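Local structure of Rab5 protein, putative (Plasmodium falciparum, 3CLV) at residues T10-L13 with G19-S22; I23-R26 with F32-N35. The protein binds guanosine-5'-diphosphate and is a putative Rab5, a small P-loop protein of the Ras family. All blocks are in the same frame, centred on the assembly; numbering follows the deposited sequence. Where two conformers were deposited one is given.

Contact 1. Residues T10-L13 with G19-S22; sequences TVLL and GKSS. With GDP (guanosine-5'-diphosphate), chain D.
The side chains of Leu12 and Lys20 run antiparallel, side by side, the isobutyl group of one lying along the aliphatic stem of the other. The branch point of Leu12 meets the root of the lysine chain, CG to Lys20 CB 4.0 Å, while Leu12 CD2 reaches the helix backbone at Lys20 O, 3.7 Å away. Further out, Lys20 CD passes over the end of the strand, 3.6 Å from Leu13 C. No hydrogen bond joins the two segments; the contact is buried and made by van der Waals contact of aliphatic carbons with each other and with backbone carbonyls, and the polar work falls to the ammonium. Bends at chi3 (-62°) and chi4 (-55°) fold the lysine back, placing NZ 2.8 Å from GDP O3B, with the carbonyl of Gly14 as a second partner. The strand-loop-helix arrangement, with backbone amides on the phosphates, is consistent with a P-loop (Walker A), as in the Ras family. O3B also receives the backbone N of Gly19 and of Lys20, Lys20 N lying 2.9 Å from O3B, so three N-H donors grip one phosphate oxygen. The Ser21 amide takes the neighbouring O1B. On the alpha-phosphate, O2A is held just as densely: Ser21 OG comes to 2.6 Å, Ser22 OG to 2.7 Å, and the Ser22 amide adds a third bond. Gly19 occupies the N-cap position, and the amides at the start of helix 20-29 point at the diphosphate, whose negative charge the helix end and the lysine would be expected to offset. Leu12 also packs on Ile97 of strand 92-99 and Val123 of strand 119-125, and Asp99 and Thr100 lie against the Lys20 side chain.

Contact 2. Residues I23-R26 with F32-N35; sequences IVLR and FHEN. With GDP (guanosine-5'-diphosphate), chain D.
Arg26 and Phe32 bring the two backbones closest, 5.9 Å from CA to CA, where the irregular segment 32-35 passes helix 20-29. Within the P-loop nucleotide-binding fold of the Ras family, this loop between the first helix and strand 43-50 probably corresponds to switch I. Leu25 carries the nearest side-chain touch: its CD2 methyl sits over the centre of the imidazole of His33, 3.6 Å from the ring centroid and 12° off the normal, a CH-pi contact in which the two side chains cross at about a right angle. With CG of Leu25 anti to the backbone N (chi1 -170°), the methyl projects off the helix to meet that face. Arg26 is turned by bends at chi2 and chi3, so that its guanidinium has the Phe32 N over one face and NH1 lies 3.9 Å from Phe32 CB. Its plane is nearly parallel to the phenyl ring, yet the touch is to CB rather than a stack, and its charge is paired with Asp30 through NH2. Phe32 sends its ring to the nucleotide instead, with CZ 3.3 Å from GDP O2' and GDP N9 in plane at the ring edge. The loop backbone secures the ribose: the O2' hydroxyl donates to His33 O at 2.7 Å, and O3' donates to Glu34 O at 2.8 Å.

Overall arrangement
The four segments follow one another from strand to loop: segment 10-13, the end of strand 8-13, leads into the phosphate-binding loop, segments 19-22 and 23-26 are consecutive, largely on helix 20-29, and segment 32-35 follows that helix. The centres of contacts 1 and 2 are about 11 Å apart, with contact 1 buried between a strand of the central sheet and the start of helix 20-29 and contact 2 at the surface. They meet directly where Leu12 CD2 packs 3.6 Å from Val24 CG2. Both touch GDP, contact 1 on the phosphate side and contact 2 on the side of the ribose and base. Helix 20-29 thus links the sheet interior to the loop before strand 43-50.

Contact 1. Residues T10-L13 with G19-S22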
ATOM      1  N   THR A  10      -5.014  -6.459   2.682  1.00 12.69           N
ATOM      2  CA  THR A  10      -4.741  -7.812   3.145  1.00 13.29           C
ATOM      3  C   THR A  10      -3.600  -8.377   2.326  1.00 13.17           C
ATOM      4  O   THR A  10      -3.723  -8.542   1.100  1.00 13.55           O
ATOM      5  CB  THR A  10      -6.010  -8.677   3.021  1.00 13.07           C
ATOM      6  OG1 THR A  10      -7.032  -8.111   3.839  1.00 15.61           O
ATOM      7  CG2 THR A  10      -5.751 -10.118   3.422  1.00 11.86           C
ATOM      8  N   VAL A  11      -2.471  -8.640   2.991  1.00 14.02           N
ATOM      9  CA  VAL A  11      -1.331  -9.250   2.317  1.00 14.35           C
ATOM     10  C   VAL A  11      -1.503 -10.769   2.275  1.00 14.82           C
ATOM     11  O   VAL A  11      -1.736 -11.432   3.304  1.00 14.88           O
ATOM     12  CB  VAL A  11       0.062  -8.832   2.886  1.00 14.96           C
ATOM     13  CG1 VAL A  11       0.202  -9.139   4.396  1.00 13.98           C
ATOM     14  CG2 VAL A  11       1.212  -9.514   2.106  1.00 14.62           C
ATOM     15  N   LEU A  12      -1.406 -11.308   1.067  1.00 14.91           N
ATOM     16  CA  LEU A  12      -1.442 -12.744   0.882  1.00 15.29           C
ATOM     17  C   LEU A  12      -0.024 -13.203   0.588  1.00 16.00           C
ATOM     18  O   LEU A  12       0.549 -12.888  -0.460  1.00 15.39           O
ATOM     19  CB  LEU A  12      -2.432 -13.111  -0.238  1.00 15.34           C
ATOM     20  CG  LEU A  12      -2.500 -14.569  -0.696  1.00 15.39           C
ATOM     21  CD1 LEU A  12      -2.834 -15.521   0.432  1.00 13.66           C
ATOM     22  CD2 LEU A  12      -3.554 -14.671  -1.800  1.00 15.33           C
ATOM     23  N   LEU A  13       0.544 -13.932   1.546  1.00 16.57           N
ATOM     24  CA  LEU A  13       1.960 -14.199   1.618  1.00 17.15           C
ATOM     25  C   LEU A  13       2.211 -15.697   1.763  1.00 16.54           C
ATOM     26  O   LEU A  13       1.446 -16.392   2.420  1.00 15.31           O
ATOM     27  CB  LEU A  13       2.535 -13.451   2.835  1.00 17.88           C
ATOM     28  CG  LEU A  13       3.960 -13.676   3.308  1.00 19.49           C
ATOM     29  CD1 LEU A  13       4.960 -13.053   2.332  1.00 24.23           C
ATOM     30  CD2 LEU A  13       4.129 -13.046   4.689  1.00 20.12           C
ATOM     31  N   GLY A  19       0.022 -22.117  -3.245  1.00 14.82           N
ATOM     32  CA  GLY A  19      -1.346 -22.035  -3.736  1.00 13.33           C
ATOM     33  C   GLY A  19      -2.040 -20.685  -3.585  1.00 13.66           C
ATOM     34  O   GLY A  19      -3.265 -20.615  -3.650  1.00 13.67           O
ATOM     35  N   LYS A  20      -1.270 -19.614  -3.409  1.00 13.03           N
ATOM     36  CA  LYS A  20      -1.833 -18.257  -3.298  1.00 13.15           C
ATOM     37  C   LYS A  20      -2.685 -17.864  -4.517  1.00 12.94           C
ATOM     38  O   LYS A  20      -3.803 -17.396  -4.353  1.00 12.64           O
ATOM     39  CB  LYS A  20      -0.709 -17.230  -3.098  1.00 13.53           C
ATOM     40  CG  LYS A  20       0.115 -17.413  -1.803  1.00 13.56           C
ATOM     41  CD  LYS A  20       1.190 -16.305  -1.645  1.00 12.74           C
ATOM     42  CE  LYS A  20       2.277 -16.269  -2.758  1.00 11.34           C
ATOM     43  NZ  LYS A  20       3.038 -17.584  -2.995  1.00 11.58           N
ATOM     44  N   SER A  21      -2.183 -18.060  -5.739  1.00 13.65           N
ATOM     45  CA  SER A  21      -2.963 -17.610  -6.903  1.00 13.86           C
ATOM     46  C   SER A  21      -4.231 -18.454  -6.991  1.00 13.77           C
ATOM     47  O   SER A  21      -5.271 -17.965  -7.405  1.00 13.87           O
ATOM     48  CB  SER A  21      -2.161 -17.655  -8.224  1.00 13.68           C
ATOM     49  OG  SER A  21      -2.017 -18.979  -8.731  1.00 15.82           O
ATOM     50  N   SER A  22      -4.124 -19.717  -6.569  1.00 13.81           N
ATOM     51  CA  SER A  22      -5.246 -20.655  -6.568  1.00 14.24           C
ATOM     52  C   SER A  22      -6.316 -20.289  -5.539  1.00 14.74           C
ATOM     53  O   SER A  22      -7.517 -20.368  -5.823  1.00 14.15           O
ATOM     54  CB  SER A  22      -4.758 -22.083  -6.383  1.00 14.02           C
ATOM     55  OG  SER A  22      -3.861 -22.443  -7.430  1.00 14.39           O
TER
HETATM   56  PB  GDP D 211       1.442 -19.714  -5.617  1.00 13.92           P
HETATM   57  O1B GDP D 211       0.615 -18.589  -6.151  1.00 13.89           O
HETATM   58  O2B GDP D 211       2.836 -19.685  -6.201  1.00 15.06           O
HETATM   59  O3B GDP D 211       1.551 -19.701  -4.113  1.00 16.60           O
HETATM   60  O3A GDP D 211       0.768 -21.146  -5.972  1.00 14.52           O
HETATM   61  PA  GDP D 211      -0.194 -21.459  -7.243  1.00 14.47           P
HETATM   62  O1A GDP D 211       0.486 -21.038  -8.536  1.00 14.84           O
HETATM   63  O2A GDP D 211      -1.590 -20.946  -7.073  1.00 15.27           O
HETATM   64  O5' GDP D 211      -0.223 -23.066  -7.201  1.00 16.04           O
HETATM   65  C5' GDP D 211       0.959 -23.857  -7.375  1.00 14.39           C
HETATM   66  C4' GDP D 211       0.528 -25.262  -7.813  1.00 16.00           C
HETATM   67  O4' GDP D 211      -0.175 -25.918  -6.754  1.00 15.48           O
HETATM   68  C3' GDP D 211      -0.399 -25.307  -9.024  1.00 17.14           C
HETATM   69  O3' GDP D 211      -0.011 -26.480  -9.750  1.00 17.66           O
HETATM   70  C2' GDP D 211      -1.798 -25.517  -8.439  1.00 17.31           C
HETATM   71  O2' GDP D 211      -2.707 -26.207  -9.309  1.00 17.69           O
HETATM   72  C1' GDP D 211      -1.463 -26.353  -7.213  1.00 18.64           C
HETATM   73  N9  GDP D 211      -2.406 -26.124  -6.114  1.00 19.53           N
HETATM   74  C8  GDP D 211      -2.742 -24.929  -5.582  1.00 19.32           C
HETATM   75  N7  GDP D 211      -3.628 -25.099  -4.581  1.00 20.06           N
HETATM   76  C5  GDP D 211      -3.850 -26.428  -4.460  1.00 19.98           C
HETATM   77  C6  GDP D 211      -4.674 -27.300  -3.592  1.00 20.26           C
HETATM   78  O6  GDP D 211      -5.393 -26.795  -2.696  1.00 19.45           O
HETATM   79  N1  GDP D 211      -4.612 -28.643  -3.798  1.00 19.90           N
HETATM   80  C2  GDP D 211      -3.831 -29.214  -4.751  1.00 20.87           C
HETATM   81  N2  GDP D 211      -3.829 -30.566  -4.875  1.00 19.39           N
HETATM   82  N3  GDP D 211      -3.057 -28.471  -5.604  1.00 20.29           N
HETATM   83  C4  GDP D 211      -3.032 -27.103  -5.484  1.00 19.16           C

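Contact 2. Residues I23-R26 with F32-N35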
ATOM      1  N   ILE A  23      -5.887 -19.868  -4.345  1.00 15.07           N
ATOM      2  CA  ILE A  23      -6.840 -19.346  -3.363  1.00 14.72           C
ATOM      3  C   ILE A  23      -7.621 -18.163  -3.951  1.00 14.94           C
ATOM      4  O   ILE A  23      -8.844 -18.096  -3.819  1.00 14.45           O
ATOM      5  CB  ILE A  23      -6.132 -18.958  -2.031  1.00 15.20           C
ATOM      6  CG1 ILE A  23      -5.603 -20.208  -1.333  1.00 15.04           C
ATOM      7  CG2 ILE A  23      -7.080 -18.158  -1.087  1.00 15.39           C
ATOM      8  CD1 ILE A  23      -4.593 -19.904  -0.199  1.00 14.35           C
ATOM      9  N   VAL A  24      -6.920 -17.227  -4.596  1.00 14.49           N
ATOM     10  CA  VAL A  24      -7.571 -16.080  -5.230  1.00 15.55           C
ATOM     11  C   VAL A  24      -8.523 -16.511  -6.373  1.00 15.93           C
ATOM     12  O   VAL A  24      -9.622 -15.986  -6.495  1.00 16.31           O
ATOM     13  CB  VAL A  24      -6.536 -15.031  -5.735  1.00 14.74           C
ATOM     14  CG1 VAL A  24      -7.171 -14.002  -6.727  1.00 15.75           C
ATOM     15  CG2 VAL A  24      -5.865 -14.332  -4.558  1.00 15.44           C
ATOM     16  N   LEU A  25      -8.095 -17.456  -7.206  1.00 16.43           N
ATOM     17  CA  LEU A  25      -8.944 -17.864  -8.324  1.00 16.35           C
ATOM     18  C   LEU A  25     -10.239 -18.553  -7.866  1.00 16.81           C
ATOM     19  O   LEU A  25     -11.329 -18.304  -8.412  1.00 16.86           O
ATOM     20  CB  LEU A  25      -8.169 -18.761  -9.286  1.00 16.49           C
ATOM     21  CG  LEU A  25      -8.908 -19.042 -10.599  1.00 15.66           C
ATOM     22  CD1 LEU A  25      -9.032 -17.745 -11.422  1.00 17.75           C
ATOM     23  CD2 LEU A  25      -8.175 -20.113 -11.361  1.00 17.18           C
ATOM     24  N   ARG A  26     -10.102 -19.424  -6.870  1.00 17.88           N
ATOM     25  CA  ARG A  26     -11.215 -20.165  -6.283  1.00 18.50           C
ATOM     26  C   ARG A  26     -12.130 -19.171  -5.581  1.00 18.93           C
ATOM     27  O   ARG A  26     -13.341 -19.196  -5.775  1.00 19.09           O
ATOM     28  CB  ARG A  26     -10.671 -21.202  -5.296  1.00 18.65           C
ATOM     29  CG  ARG A  26     -11.696 -22.075  -4.613  1.00 21.12           C
ATOM     30  CD  ARG A  26     -11.799 -23.382  -5.379  1.00 26.98           C
ATOM     31  NE  ARG A  26     -12.950 -23.377  -6.235  1.00 29.05           N
ATOM     32  CZ  ARG A  26     -13.322 -24.385  -7.012  1.00 29.03           C
ATOM     33  NH1 ARG A  26     -12.607 -25.509  -7.085  1.00 30.39           N
ATOM     34  NH2 ARG A  26     -14.418 -24.246  -7.719  1.00 28.79           N
ATOM     35  N   PHE A  32     -10.532 -23.638 -10.440  1.00 19.99           N
ATOM     36  CA  PHE A  32      -9.204 -24.144 -10.109  1.00 19.64           C
ATOM     37  C   PHE A  32      -8.442 -24.600 -11.356  1.00 19.99           C
ATOM     38  O   PHE A  32      -9.007 -25.300 -12.212  1.00 19.47           O
ATOM     39  CB  PHE A  32      -9.316 -25.275  -9.075  1.00 19.76           C
ATOM     40  CG  PHE A  32      -8.006 -25.966  -8.766  1.00 19.75           C
ATOM     41  CD1 PHE A  32      -7.094 -25.414  -7.857  1.00 19.13           C
ATOM     42  CD2 PHE A  32      -7.696 -27.180  -9.365  1.00 19.13           C
ATOM     43  CE1 PHE A  32      -5.878 -26.061  -7.589  1.00 17.55           C
ATOM     44  CE2 PHE A  32      -6.502 -27.845  -9.075  1.00 16.72           C
ATOM     45  CZ  PHE A  32      -5.593 -27.278  -8.182  1.00 19.58           C
ATOM     46  N   HIS A  33      -7.158 -24.225 -11.433  1.00 19.48           N
ATOM     47  CA  HIS A  33      -6.256 -24.696 -12.493  1.00 19.09           C
ATOM     48  C   HIS A  33      -5.150 -25.575 -11.921  1.00 19.44           C
ATOM     49  O   HIS A  33      -4.403 -25.127 -11.046  1.00 18.82           O
ATOM     50  CB  HIS A  33      -5.623 -23.511 -13.254  1.00 18.81           C
ATOM     51  CG  HIS A  33      -6.617 -22.596 -13.905  1.00 16.55           C
ATOM     52  ND1 HIS A  33      -6.320 -21.290 -14.224  1.00 16.25           N
ATOM     53  CD2 HIS A  33      -7.900 -22.795 -14.299  1.00 16.56           C
ATOM     54  CE1 HIS A  33      -7.371 -20.725 -14.788  1.00 16.72           C
ATOM     55  NE2 HIS A  33      -8.342 -21.620 -14.849  1.00 18.14           N
ATOM     56  N   GLU A  34      -5.047 -26.814 -12.435  1.00 19.35           N
ATOM     57  CA  GLU A  34      -4.041 -27.777 -11.968  0.50 19.86           C
ATOM     58  C   GLU A  34      -2.619 -27.330 -12.314  1.00 19.89           C
ATOM     59  O   GLU A  34      -1.654 -27.727 -11.654  1.00 19.79           O
ATOM     60  CB  GLU A  34      -4.307 -29.185 -12.533  0.50 20.27           C
ATOM     61  CG  GLU A  34      -5.612 -29.829 -12.078  0.50 21.60           C
ATOM     62  CD  GLU A  34      -5.495 -30.642 -10.783  0.50 24.24           C
ATOM     63  OE1 GLU A  34      -6.463 -31.355 -10.451  0.50 26.44           O
ATOM     64  OE2 GLU A  34      -4.455 -30.585 -10.099  0.50 25.56           O
ATOM     65  N   ASN A  35      -2.499 -26.502 -13.351  1.00 20.22           N
ATOM     66  CA  ASN A  35      -1.226 -25.921 -13.782  1.00 19.90           C
ATOM     67  C   ASN A  35      -1.356 -24.410 -13.708  1.00 19.04           C
ATOM     68  O   ASN A  35      -2.384 -23.867 -14.074  1.00 17.69           O
ATOM     69  CB  ASN A  35      -0.910 -26.317 -15.231  1.00 20.50           C
ATOM     70  CG  ASN A  35      -0.842 -27.824 -15.426  1.00 23.33           C
ATOM     71  OD1 ASN A  35      -0.351 -28.555 -14.568  1.00 26.36           O
ATOM     72  ND2 ASN A  35      -1.357 -28.295 -16.550  1.00 26.36           N
TER
HETATM   73  PB  GDP D 211       1.442 -19.714  -5.617  1.00 13.92           P
HETATM   74  O1B GDP D 211       0.615 -18.589  -6.151  1.00 13.89           O
HETATM   75  O2B GDP D 211       2.836 -19.685  -6.201  1.00 15.06           O
HETATM   76  O3B GDP D 211       1.551 -19.701  -4.113  1.00 16.60           O
HETATM   77  O3A GDP D 211       0.768 -21.146  -5.972  1.00 14.52           O
HETATM   78  PA  GDP D 211      -0.194 -21.459  -7.243  1.00 14.47           P
HETATM   79  O1A GDP D 211       0.486 -21.038  -8.536  1.00 14.84           O
HETATM   80  O2A GDP D 211      -1.590 -20.946  -7.073  1.00 15.27           O
HETATM   81  O5' GDP D 211      -0.223 -23.066  -7.201  1.00 16.04           O
HETATM   82  C5' GDP D 211       0.959 -23.857  -7.375  1.00 14.39           C
HETATM   83  C4' GDP D 211       0.528 -25.262  -7.813  1.00 16.00           C
HETATM   84  O4' GDP D 211      -0.175 -25.918  -6.754  1.00 15.48           O
HETATM   85  C3' GDP D 211      -0.399 -25.307  -9.024  1.00 17.14           C
HETATM   86  O3' GDP D 211      -0.011 -26.480  -9.750  1.00 17.66           O
HETATM   87  C2' GDP D 211      -1.798 -25.517  -8.439  1.00 17.31           C
HETATM   88  O2' GDP D 211      -2.707 -26.207  -9.309  1.00 17.69           O
HETATM   89  C1' GDP D 211      -1.463 -26.353  -7.213  1.00 18.64           C
HETATM   90  N9  GDP D 211      -2.406 -26.124  -6.114  1.00 19.53           N
HETATM   91  C8  GDP D 211      -2.742 -24.929  -5.582  1.00 19.32           C
HETATM   92  N7  GDP D 211      -3.628 -25.099  -4.581  1.00 20.06           N
HETATM   93  C5  GDP D 211      -3.850 -26.428  -4.460  1.00 19.98           C
HETATM   94  C6  GDP D 211      -4.674 -27.300  -3.592  1.00 20.26           C
HETATM   95  O6  GDP D 211      -5.393 -26.795  -2.696  1.00 19.45           O
HETATM   96  N1  GDP D 211      -4.612 -28.643  -3.798  1.00 19.90           N
HETATM   97  C2  GDP D 211      -3.831 -29.214  -4.751  1.00 20.87           C
HETATM   98  N2  GDP D 211      -3.829 -30.566  -4.875  1.00 19.39           N
HETATM   99  N3  GDP D 211      -3.057 -28.471  -5.604  1.00 20.29           N
HETATM  100  C4  GDP D 211      -3.032 -27.103  -5.484  1.00 19.16           C